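Local coordinates for uncharacterized protein YJL217W (Saccharomyces cerevisiae, PDB 3O12) that functions in the galactose metabolic pathway via GAL83 and may control the level of the enolase ENO1, at residues Asp58-Gly66 and Val128-Trp136; Val104-Leu112 and Ala176-Tyr184. All blocks are in the same frame, centred on the assembly; numbering follows the deposited sequence.

Overall arrangement
Both contacts belong to an all-beta chain built from two antiparallel sheets, and they meet where strands 110-119 and 122-131 lie side by side: Thr130 N is 2.7 Å from Trp111 O, a probable hydrogen bond. Interaction 1 is partly buried and lies within the nine-stranded sheet, joining the 59-61 strand and its following loop to the 128-136 hairpin. Its chemistry is mixed, with four hydrogen bonds beside a tryptophan packed on the hairpin. Interaction 2 is the more buried and is carried by apolar side chains; there the loop that leaves strand 172-177 of the seven-stranded sheet packs on a hairpin of the other sheet. The centres are about 14 Å apart.

Interaction 1: residues Asp58-Gly66 and Val128-Trp136; sequences DFWRETFYG and VLTNGKSDW. With EDO (1,2-ethanediol), chain H; EDO (1,2-ethanediol), chain G.
Trp60 is the broad apolar surface of this contact, and Ser134 and Trp136 close on it from the hairpin. Just before it, Asp58 hydrogen-bonds two 1,2-ethanediol molecules, probably from the crystallisation liquor; its OD2 accepts from O2 of the chain H molecule. In Trp60, CG lies opposite the backbone N (chi1 -172°), which brings the indole against the hairpin although CB starts out away from it. Ser134 CB sits 3.7 Å from the centroid of the Trp60 six-membered ring, almost on the normal, a CH-pi contact, while the chain H diol covers the opposite face. Trp136 CB meets the indole edge, 3.7 Å from Trp60 CH2, and the two six-membered rings are nearly perpendicular. A small serine suits this place because its CB can rest on the ring face while its hydroxyl turns to the backbone.

That hydroxyl accepts from Arg61: N to Ser134 OG is 2.8 Å. Ser134 N returns a bond to Arg61 O, which also accepts from Thr63 N. The arginine chain bends at chi3 (80°), bringing NE to Gly132 O at 2.9 Å, with the oxygen in the guanidinium plane, while CD rests on Thr130 CG2. Beyond Glu62, which lies alongside the extended Lys133, Thr63 OG1 donates to a lone pair of Ser134 O at 2.7 Å. Thr63 O, which accepts from Tyr65 N, also receives Trp60 NE1, which helps to fix the indole's rotation. Tyr65 OH ends at the Trp136 edge, 3.9 Å from CZ3.

Strand 59-61 pairs with strand 68-78, through Trp60 and Arg69, whereas the hairpin pairs with strand 110-119 through Val128 and Lys113. The side-chain NZ of Lys113 also donates to Phe59 O, so this neighbouring strand is tied to both segments.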
loop_
_atom_site.group_PDB
_atom_site.type_symbol
_atom_site.label_atom_id
_atom_site.label_comp_id
_atom_site.label_asym_id
_atom_site.label_seq_id
_atom_site.Cartn_x
_atom_site.Cartn_y
_atom_site.Cartn_z
ATOM N N ASP A 58 -6.874 5.661 -8.437
ATOM C CA ASP A 58 -7.535 5.194 -7.214
ATOM C C ASP A 58 -7.698 3.672 -7.225
ATOM O O ASP A 58 -7.620 3.032 -8.276
ATOM C CB ASP A 58 -8.907 5.879 -7.078
ATOM C CG ASP A 58 -9.460 5.859 -5.650
ATOM O OD1 ASP A 58 -8.746 5.450 -4.707
ATOM O OD2 ASP A 58 -10.625 6.290 -5.486
ATOM N N PHE A 59 -7.940 3.102 -6.046
ATOM C CA PHE A 59 -8.288 1.693 -5.912
ATOM C C PHE A 59 -9.508 1.615 -5.012
ATOM O O PHE A 59 -9.446 2.022 -3.851
ATOM C CB PHE A 59 -7.155 0.901 -5.243
ATOM C CG PHE A 59 -5.983 0.606 -6.140
ATOM C CD1 PHE A 59 -6.123 -0.229 -7.249
ATOM C CD2 PHE A 59 -4.729 1.120 -5.838
ATOM C CE1 PHE A 59 -5.023 -0.518 -8.061
ATOM C CE2 PHE A 59 -3.625 0.835 -6.647
ATOM C CZ PHE A 59 -3.777 0.024 -7.752
ATOM N N TRP A 60 -10.607 1.086 -5.538
ATOM C CA TRP A 60 -11.839 0.943 -4.763
ATOM C C TRP A 60 -12.749 -0.027 -5.489
ATOM O O TRP A 60 -12.790 -0.022 -6.711
ATOM C CB TRP A 60 -12.569 2.290 -4.621
ATOM C CG TRP A 60 -13.735 2.203 -3.679
ATOM C CD1 TRP A 60 -15.068 2.093 -4.001
ATOM C CD2 TRP A 60 -13.665 2.196 -2.251
ATOM N NE1 TRP A 60 -15.825 2.031 -2.848
ATOM C CE2 TRP A 60 -14.984 2.089 -1.765
ATOM C CE3 TRP A 60 -12.610 2.267 -1.332
ATOM C CZ2 TRP A 60 -15.276 2.051 -0.398
ATOM C CZ3 TRP A 60 -12.902 2.230 0.027
ATOM C CH2 TRP A 60 -14.229 2.123 0.478
ATOM N N ARG A 61 -13.488 -0.849 -4.747
ATOM C CA ARG A 61 -14.479 -1.721 -5.374
ATOM C C ARG A 61 -15.846 -1.623 -4.708
ATOM O O ARG A 61 -16.067 -2.181 -3.630
ATOM C CB ARG A 61 -14.025 -3.187 -5.392
ATOM C CG ARG A 61 -13.273 -3.584 -6.643
ATOM C CD ARG A 61 -13.032 -5.092 -6.702
ATOM N NE ARG A 61 -14.183 -5.866 -7.168
ATOM C CZ ARG A 61 -14.504 -6.034 -8.449
ATOM N NH1 ARG A 61 -15.560 -6.767 -8.778
ATOM N NH2 ARG A 61 -13.781 -5.464 -9.404
ATOM N N GLU A 62 -16.737 -0.881 -5.371
ATOM C CA GLU A 62 -18.193 -0.934 -5.171
ATOM C C GLU A 62 -18.772 -0.303 -3.908
ATOM O O GLU A 62 -19.679 0.528 -3.987
ATOM C CB GLU A 62 -18.708 -2.372 -5.305
ATOM C CG GLU A 62 -20.221 -2.500 -5.177
ATOM C CD GLU A 62 -20.976 -1.627 -6.172
ATOM O OE1 GLU A 62 -20.406 -1.282 -7.229
ATOM O OE2 GLU A 62 -22.147 -1.290 -5.894
ATOM N N THR A 63 -18.282 -0.712 -2.746
ATOM C CA THR A 63 -18.950 -0.377 -1.491
ATOM C C THR A 63 -19.348 1.087 -1.361
ATOM O O THR A 63 -18.495 1.975 -1.437
ATOM C CB THR A 63 -18.049 -0.747 -0.315
ATOM O OG1 THR A 63 -17.594 -2.093 -0.504
ATOM C CG2 THR A 63 -18.796 -0.636 1.002
ATOM N N PHE A 64 -20.648 1.308 -1.150
ATOM C CA PHE A 64 -21.234 2.620 -0.835
ATOM C C PHE A 64 -21.255 3.590 -2.018
ATOM O O PHE A 64 -22.323 4.068 -2.417
ATOM C CB PHE A 64 -20.548 3.241 0.388
ATOM C CG PHE A 64 -21.189 4.504 0.869
ATOM C CD1 PHE A 64 -22.437 4.477 1.468
ATOM C CD2 PHE A 64 -20.527 5.717 0.748
ATOM C CE1 PHE A 64 -23.028 5.647 1.931
ATOM C CE2 PHE A 64 -21.111 6.887 1.204
ATOM C CZ PHE A 64 -22.358 6.851 1.795
ATOM N N TYR A 65 -20.083 3.855 -2.593
ATOM C CA TYR A 65 -19.968 4.849 -3.659
ATOM C C TYR A 65 -20.462 4.351 -5.016
ATOM O O TYR A 65 -20.781 5.153 -5.898
ATOM C CB TYR A 65 -18.524 5.359 -3.745
ATOM C CG TYR A 65 -18.066 6.006 -2.458
ATOM C CD1 TYR A 65 -18.417 7.317 -2.151
ATOM C CD2 TYR A 65 -17.298 5.301 -1.541
ATOM C CE1 TYR A 65 -18.015 7.905 -0.966
ATOM C CE2 TYR A 65 -16.882 5.887 -0.355
ATOM C CZ TYR A 65 -17.240 7.184 -0.078
ATOM O OH TYR A 65 -16.841 7.775 1.100
ATOM N N GLY A 66 -20.515 3.035 -5.192
ATOM C CA GLY A 66 -21.107 2.473 -6.392
ATOM C C GLY A 66 -20.247 2.601 -7.637
ATOM O O GLY A 66 -20.756 2.583 -8.759
ATOM N N VAL A 128 -7.701 -0.645 3.381
ATOM C CA VAL A 128 -8.864 -1.120 2.652
ATOM C C VAL A 128 -8.613 -2.558 2.251
ATOM O O VAL A 128 -7.663 -2.842 1.518
ATOM C CB VAL A 128 -9.141 -0.286 1.398
ATOM C CG1 VAL A 128 -10.372 -0.842 0.645
ATOM C CG2 VAL A 128 -9.366 1.175 1.762
ATOM N N LEU A 129 -9.438 -3.470 2.744
ATOM C CA LEU A 129 -9.375 -4.873 2.384
ATOM C C LEU A 129 -10.511 -5.152 1.426
ATOM O O LEU A 129 -11.676 -4.931 1.766
ATOM C CB LEU A 129 -9.504 -5.748 3.633
ATOM C CG LEU A 129 -9.124 -7.224 3.486
ATOM C CD1 LEU A 129 -8.931 -7.853 4.857
ATOM C CD2 LEU A 129 -10.157 -7.978 2.686
ATOM N N THR A 130 -10.171 -5.611 0.229
ATOM C CA THR A 130 -11.152 -5.849 -0.816
ATOM C C THR A 130 -11.210 -7.333 -1.102
ATOM O O THR A 130 -10.227 -7.949 -1.516
ATOM C CB THR A 130 -10.790 -5.043 -2.071
ATOM O OG1 THR A 130 -10.844 -3.653 -1.730
ATOM C CG2 THR A 130 -11.759 -5.323 -3.211
ATOM N N ASN A 131 -12.359 -7.925 -0.810
ATOM C CA ASN A 131 -12.628 -9.295 -1.204
ATOM C C ASN A 131 -13.955 -9.266 -1.912
ATOM O O ASN A 131 -15.008 -9.411 -1.282
ATOM C CB ASN A 131 -12.661 -10.206 0.020
ATOM C CG ASN A 131 -12.592 -11.676 -0.353
ATOM O OD1 ASN A 131 -12.999 -12.068 -1.445
ATOM N ND2 ASN A 131 -12.077 -12.493 0.555
ATOM N N GLY A 132 -13.914 -9.019 -3.215
ATOM C CA GLY A 132 -15.118 -8.745 -3.974
ATOM C C GLY A 132 -15.491 -7.284 -3.814
ATOM O O GLY A 132 -15.609 -6.557 -4.799
ATOM N N LYS A 133 -15.677 -6.862 -2.565
ATOM C CA LYS A 133 -15.989 -5.467 -2.255
ATOM C C LYS A 133 -15.033 -4.912 -1.200
ATOM O O LYS A 133 -14.443 -5.671 -0.410
ATOM C CB LYS A 133 -17.427 -5.346 -1.758
ATOM C CG LYS A 133 -18.480 -5.706 -2.787
ATOM C CD LYS A 133 -19.859 -5.536 -2.153
ATOM C CE LYS A 133 -20.985 -6.016 -3.046
ATOM N NZ LYS A 133 -22.279 -5.968 -2.300
ATOM N N SER A 134 -14.888 -3.585 -1.182
ATOM C CA SER A 134 -13.951 -2.897 -0.273
ATOM C C SER A 134 -14.476 -2.653 1.156
ATOM O O SER A 134 -15.625 -2.241 1.349
ATOM C CB SER A 134 -13.523 -1.555 -0.875
ATOM O OG SER A 134 -12.847 -1.720 -2.117
ATOM N N ASP A 135 -13.598 -2.893 2.134
ATOM C CA ASP A 135 -13.851 -2.654 3.563
ATOM C C ASP A 135 -12.753 -1.742 4.098
ATOM O O ASP A 135 -11.590 -2.144 4.256
ATOM C CB ASP A 135 -13.871 -3.992 4.322
ATOM C CG ASP A 135 -14.001 -3.832 5.835
ATOM O OD1 ASP A 135 -13.878 -2.700 6.383
ATOM O OD2 ASP A 135 -14.223 -4.875 6.497
ATOM N N TRP A 136 -13.133 -0.503 4.365
ATOM C CA TRP A 136 -12.221 0.588 4.669
ATOM C C TRP A 136 -12.266 0.935 6.146
ATOM O O TRP A 136 -13.337 1.145 6.708
ATOM C CB TRP A 136 -12.681 1.784 3.830
ATOM C CG TRP A 136 -11.948 3.081 3.970
ATOM C CD1 TRP A 136 -10.636 3.275 4.316
ATOM C CD2 TRP A 136 -12.485 4.374 3.686
ATOM N NE1 TRP A 136 -10.336 4.621 4.287
ATOM C CE2 TRP A 136 -11.457 5.315 3.908
ATOM C CE3 TRP A 136 -13.741 4.828 3.263
ATOM C CZ2 TRP A 136 -11.651 6.683 3.728
ATOM C CZ3 TRP A 136 -13.933 6.186 3.090
ATOM C CH2 TRP A 136 -12.889 7.096 3.319
HETATM C C1 EDO H . -13.506 6.053 -1.456
HETATM O O1 EDO H . -13.617 7.468 -1.280
HETATM C C2 EDO H . -13.110 5.753 -2.898
HETATM O O2 EDO H . -11.787 6.248 -3.133
HETATM C C1 EDO G . -9.764 4.705 0.657
HETATM O O1 EDO G . -8.404 5.110 0.845
HETATM C C2 EDO G . -10.025 4.495 -0.827
HETATM O O2 EDO G . -9.524 5.596 -1.599
#

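Interaction 2: residues Val104-Leu112 and Ala176-Tyr184; sequences VRIDDGHWL and APFPTSDHY
Ile106 is the main bump, pushed between Pro179 and Tyr184. Its CG1 lies beside the backbone N (chi1 -64°), and the chain then extends, so that CD1 reaches Pro179 CB at 3.7 Å while CG1 rests 3.7 Å from Tyr184 CD1. Isoleucine suits a notch walled by a proline ring and an aromatic ring, since its longer apolar branch touches both. Tyr184 is held there by its hydroxyl, which donates to a lone pair of Pro179 O at 2.7 Å, and Ser181 CB covers one of its faces.

Phe178 is the answering bump. Its ring enters a hollow formed by Val104, Ile106 and the backbone of Trp111: CE2 lies 3.8 Å from Val104 CG1, and the Trp111 carbonyl carbon meets the ring edge. Pro179 CD lies over one face.

His110 CD2 approaches Pro179 CG more loosely, at 4.2 Å. The imidazole is fixed by ND1 to Asp107 OD1, 2.8 Å, on the carboxylate's syn lone pair; the same oxygen takes Gly109 N, an Asx turn. The 104-112 hairpin, with its type I turn and classic beta bulge, receives the loop crossing from strand 172-177 of one sheet to strand 185-191 of the other, packing found in beta sandwiches.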
loop_
_atom_site.group_PDB
_atom_site.type_symbol
_atom_site.label_atom_id
_atom_site.label_comp_id
_atom_site.label_asym_id
_atom_site.label_seq_id
_atom_site.Cartn_x
_atom_site.Cartn_y
_atom_site.Cartn_z
ATOM N N VAL A 104 -1.115 -5.421 -1.168
ATOM C CA VAL A 104 -1.018 -6.846 -1.452
ATOM C C VAL A 104 -2.143 -7.145 -2.430
ATOM O O VAL A 104 -3.291 -6.764 -2.187
ATOM C CB VAL A 104 -1.216 -7.693 -0.193
ATOM C CG1 VAL A 104 -1.183 -9.175 -0.509
ATOM C CG2 VAL A 104 -0.192 -7.336 0.886
ATOM N N ARG A 105 -1.836 -7.815 -3.535
ATOM C CA ARG A 105 -2.826 -8.038 -4.577
ATOM C C ARG A 105 -2.771 -9.468 -5.085
ATOM O O ARG A 105 -1.682 -10.011 -5.340
ATOM C CB ARG A 105 -2.567 -7.064 -5.736
ATOM C CG ARG A 105 -3.525 -7.169 -6.922
ATOM C CD ARG A 105 -3.199 -6.039 -7.900
ATOM N NE ARG A 105 -3.954 -6.086 -9.152
ATOM C CZ ARG A 105 -4.975 -5.287 -9.446
ATOM N NH1 ARG A 105 -5.397 -4.379 -8.567
ATOM N NH2 ARG A 105 -5.578 -5.386 -10.622
ATOM N N ILE A 106 -3.949 -10.068 -5.248
ATOM C CA ILE A 106 -4.093 -11.325 -5.981
ATOM C C ILE A 106 -4.586 -10.997 -7.391
ATOM O O ILE A 106 -4.000 -11.429 -8.383
ATOM C CB ILE A 106 -5.084 -12.262 -5.274
ATOM C CG1 ILE A 106 -4.566 -12.664 -3.886
ATOM C CG2 ILE A 106 -5.360 -13.501 -6.143
ATOM C CD1 ILE A 106 -5.583 -13.444 -3.054
ATOM N N ASP A 107 -5.673 -10.230 -7.473
ATOM C CA ASP A 107 -6.214 -9.770 -8.752
ATOM C C ASP A 107 -7.070 -8.535 -8.505
ATOM O O ASP A 107 -7.089 -8.016 -7.388
ATOM C CB ASP A 107 -7.016 -10.866 -9.466
ATOM C CG ASP A 107 -8.105 -11.478 -8.597
ATOM O OD1 ASP A 107 -8.755 -10.754 -7.807
ATOM O OD2 ASP A 107 -8.335 -12.699 -8.727
ATOM N N ASP A 108 -7.772 -8.053 -9.523
ATOM C CA ASP A 108 -8.487 -6.784 -9.354
ATOM C C ASP A 108 -9.636 -6.848 -8.343
ATOM O O ASP A 108 -10.119 -5.811 -7.873
ATOM C CB ASP A 108 -8.949 -6.200 -10.697
ATOM C CG ASP A 108 -9.986 -7.057 -11.393
ATOM O OD1 ASP A 108 -10.417 -8.080 -10.827
ATOM O OD2 ASP A 108 -10.365 -6.701 -12.528
ATOM N N GLY A 109 -10.048 -8.057 -7.978
ATOM C CA GLY A 109 -11.131 -8.232 -7.032
ATOM C C GLY A 109 -10.698 -8.601 -5.625
ATOM O O GLY A 109 -11.507 -8.631 -4.715
ATOM N N HIS A 110 -9.410 -8.876 -5.440
ATOM C CA HIS A 110 -8.906 -9.339 -4.151
ATOM C C HIS A 110 -7.566 -8.688 -3.878
ATOM O O HIS A 110 -6.541 -9.052 -4.477
ATOM C CB HIS A 110 -8.780 -10.862 -4.139
ATOM C CG HIS A 110 -10.053 -11.550 -4.507
ATOM N ND1 HIS A 110 -10.437 -11.743 -5.814
ATOM C CD2 HIS A 110 -11.061 -12.026 -3.740
ATOM C CE1 HIS A 110 -11.619 -12.338 -5.837
ATOM N NE2 HIS A 110 -12.015 -12.527 -4.592
ATOM N N TRP A 111 -7.594 -7.688 -3.003
ATOM C CA TRP A 111 -6.405 -6.921 -2.680
ATOM C C TRP A 111 -6.580 -6.182 -1.370
ATOM O O TRP A 111 -7.680 -6.108 -0.818
ATOM C CB TRP A 111 -6.050 -5.936 -3.806
ATOM C CG TRP A 111 -7.169 -5.042 -4.331
ATOM C CD1 TRP A 111 -7.864 -5.211 -5.485
ATOM C CD2 TRP A 111 -7.666 -3.820 -3.743
ATOM N NE1 TRP A 111 -8.771 -4.195 -5.661
ATOM C CE2 TRP A 111 -8.671 -3.323 -4.605
ATOM C CE3 TRP A 111 -7.364 -3.106 -2.577
ATOM C CZ2 TRP A 111 -9.386 -2.153 -4.335
ATOM C CZ3 TRP A 111 -8.067 -1.936 -2.312
ATOM C CH2 TRP A 111 -9.069 -1.472 -3.182
ATOM N N LEU A 112 -5.481 -5.661 -0.857
ATOM C CA LEU A 112 -5.482 -4.817 0.324
ATOM C C LEU A 112 -4.551 -3.662 0.063
ATOM O O LEU A 112 -3.495 -3.840 -0.540
ATOM C CB LEU A 112 -4.990 -5.601 1.542
ATOM C CG LEU A 112 -4.811 -4.705 2.776
ATOM C CD1 LEU A 112 -5.538 -5.243 4.013
ATOM C CD2 LEU A 112 -3.329 -4.437 3.042
ATOM N N ALA A 176 -6.890 -9.759 9.573
ATOM C CA ALA A 176 -8.087 -10.138 8.831
ATOM C C ALA A 176 -7.894 -11.369 7.984
ATOM O O ALA A 176 -6.772 -11.696 7.619
ATOM C CB ALA A 176 -8.495 -8.993 7.934
ATOM N N PRO A 177 -8.988 -12.037 7.611
ATOM C CA PRO A 177 -8.883 -13.127 6.639
ATOM C C PRO A 177 -8.487 -12.570 5.284
ATOM O O PRO A 177 -8.887 -11.467 4.916
ATOM C CB PRO A 177 -10.314 -13.682 6.558
ATOM C CG PRO A 177 -11.015 -13.162 7.755
ATOM C CD PRO A 177 -10.370 -11.838 8.075
ATOM N N PHE A 178 -7.716 -13.346 4.539
ATOM C CA PHE A 178 -7.348 -12.960 3.188
ATOM C C PHE A 178 -7.218 -14.268 2.419
ATOM O O PHE A 178 -6.777 -15.264 2.975
ATOM C CB PHE A 178 -6.032 -12.176 3.204
ATOM C CG PHE A 178 -5.771 -11.396 1.936
ATOM C CD1 PHE A 178 -6.568 -10.313 1.596
ATOM C CD2 PHE A 178 -4.748 -11.763 1.080
ATOM C CE1 PHE A 178 -6.335 -9.595 0.430
ATOM C CE2 PHE A 178 -4.509 -11.050 -0.086
ATOM C CZ PHE A 178 -5.308 -9.971 -0.416
ATOM N N PRO A 179 -7.634 -14.289 1.144
ATOM C CA PRO A 179 -7.624 -15.590 0.460
ATOM C C PRO A 179 -6.247 -16.227 0.389
ATOM O O PRO A 179 -5.250 -15.529 0.182
ATOM C CB PRO A 179 -8.103 -15.247 -0.952
ATOM C CG PRO A 179 -8.931 -14.033 -0.781
ATOM C CD PRO A 179 -8.224 -13.231 0.308
ATOM N N THR A 180 -6.189 -17.546 0.550
ATOM C CA THR A 180 -4.962 -18.276 0.267
ATOM C C THR A 180 -4.668 -18.200 -1.225
ATOM O O THR A 180 -5.583 -18.055 -2.042
ATOM C CB THR A 180 -5.056 -19.753 0.695
ATOM O OG1 THR A 180 -6.178 -20.359 0.046
ATOM C CG2 THR A 180 -5.241 -19.861 2.199
ATOM N N SER A 181 -3.388 -18.294 -1.578
ATOM C CA SER A 181 -2.977 -18.209 -2.975
ATOM C C SER A 181 -1.585 -18.795 -3.104
ATOM O O SER A 181 -0.791 -18.727 -2.155
ATOM C CB SER A 181 -2.963 -16.740 -3.427
ATOM O OG SER A 181 -2.740 -16.639 -4.826
ATOM N N ASP A 182 -1.281 -19.368 -4.269
ATOM C CA ASP A 182 0.068 -19.849 -4.540
ATOM C C ASP A 182 1.066 -18.689 -4.619
ATOM O O ASP A 182 2.255 -18.853 -4.331
ATOM C CB ASP A 182 0.117 -20.646 -5.854
ATOM C CG ASP A 182 -0.536 -21.999 -5.745
ATOM O OD1 ASP A 182 -0.741 -22.478 -4.607
ATOM O OD2 ASP A 182 -0.835 -22.587 -6.808
ATOM N N HIS A 183 0.564 -17.518 -5.007
ATOM C CA HIS A 183 1.384 -16.321 -5.157
ATOM C C HIS A 183 0.606 -15.076 -4.802
ATOM O O HIS A 183 -0.604 -15.009 -5.009
ATOM C CB HIS A 183 1.849 -16.170 -6.604
ATOM C CG HIS A 183 2.658 -17.326 -7.092
ATOM N ND1 HIS A 183 3.962 -17.532 -6.702
ATOM C CD2 HIS A 183 2.339 -18.352 -7.912
ATOM C CE1 HIS A 183 4.419 -18.630 -7.275
ATOM N NE2 HIS A 183 3.454 -19.152 -8.011
ATOM N N TYR A 184 1.326 -14.081 -4.295
ATOM C CA TYR A 184 0.779 -12.746 -4.124
ATOM C C TYR A 184 1.677 -11.743 -4.823
ATOM O O TYR A 184 2.820 -12.053 -5.177
ATOM C CB TYR A 184 0.677 -12.371 -2.638
ATOM C CG TYR A 184 -0.200 -13.290 -1.819
ATOM C CD1 TYR A 184 -1.562 -13.055 -1.704
ATOM C CD2 TYR A 184 0.340 -14.396 -1.159
ATOM C CE1 TYR A 184 -2.376 -13.900 -0.943
ATOM C CE2 TYR A 184 -0.466 -15.248 -0.397
ATOM C CZ TYR A 184 -1.816 -14.993 -0.302
ATOM O OH TYR A 184 -2.619 -15.817 0.457
#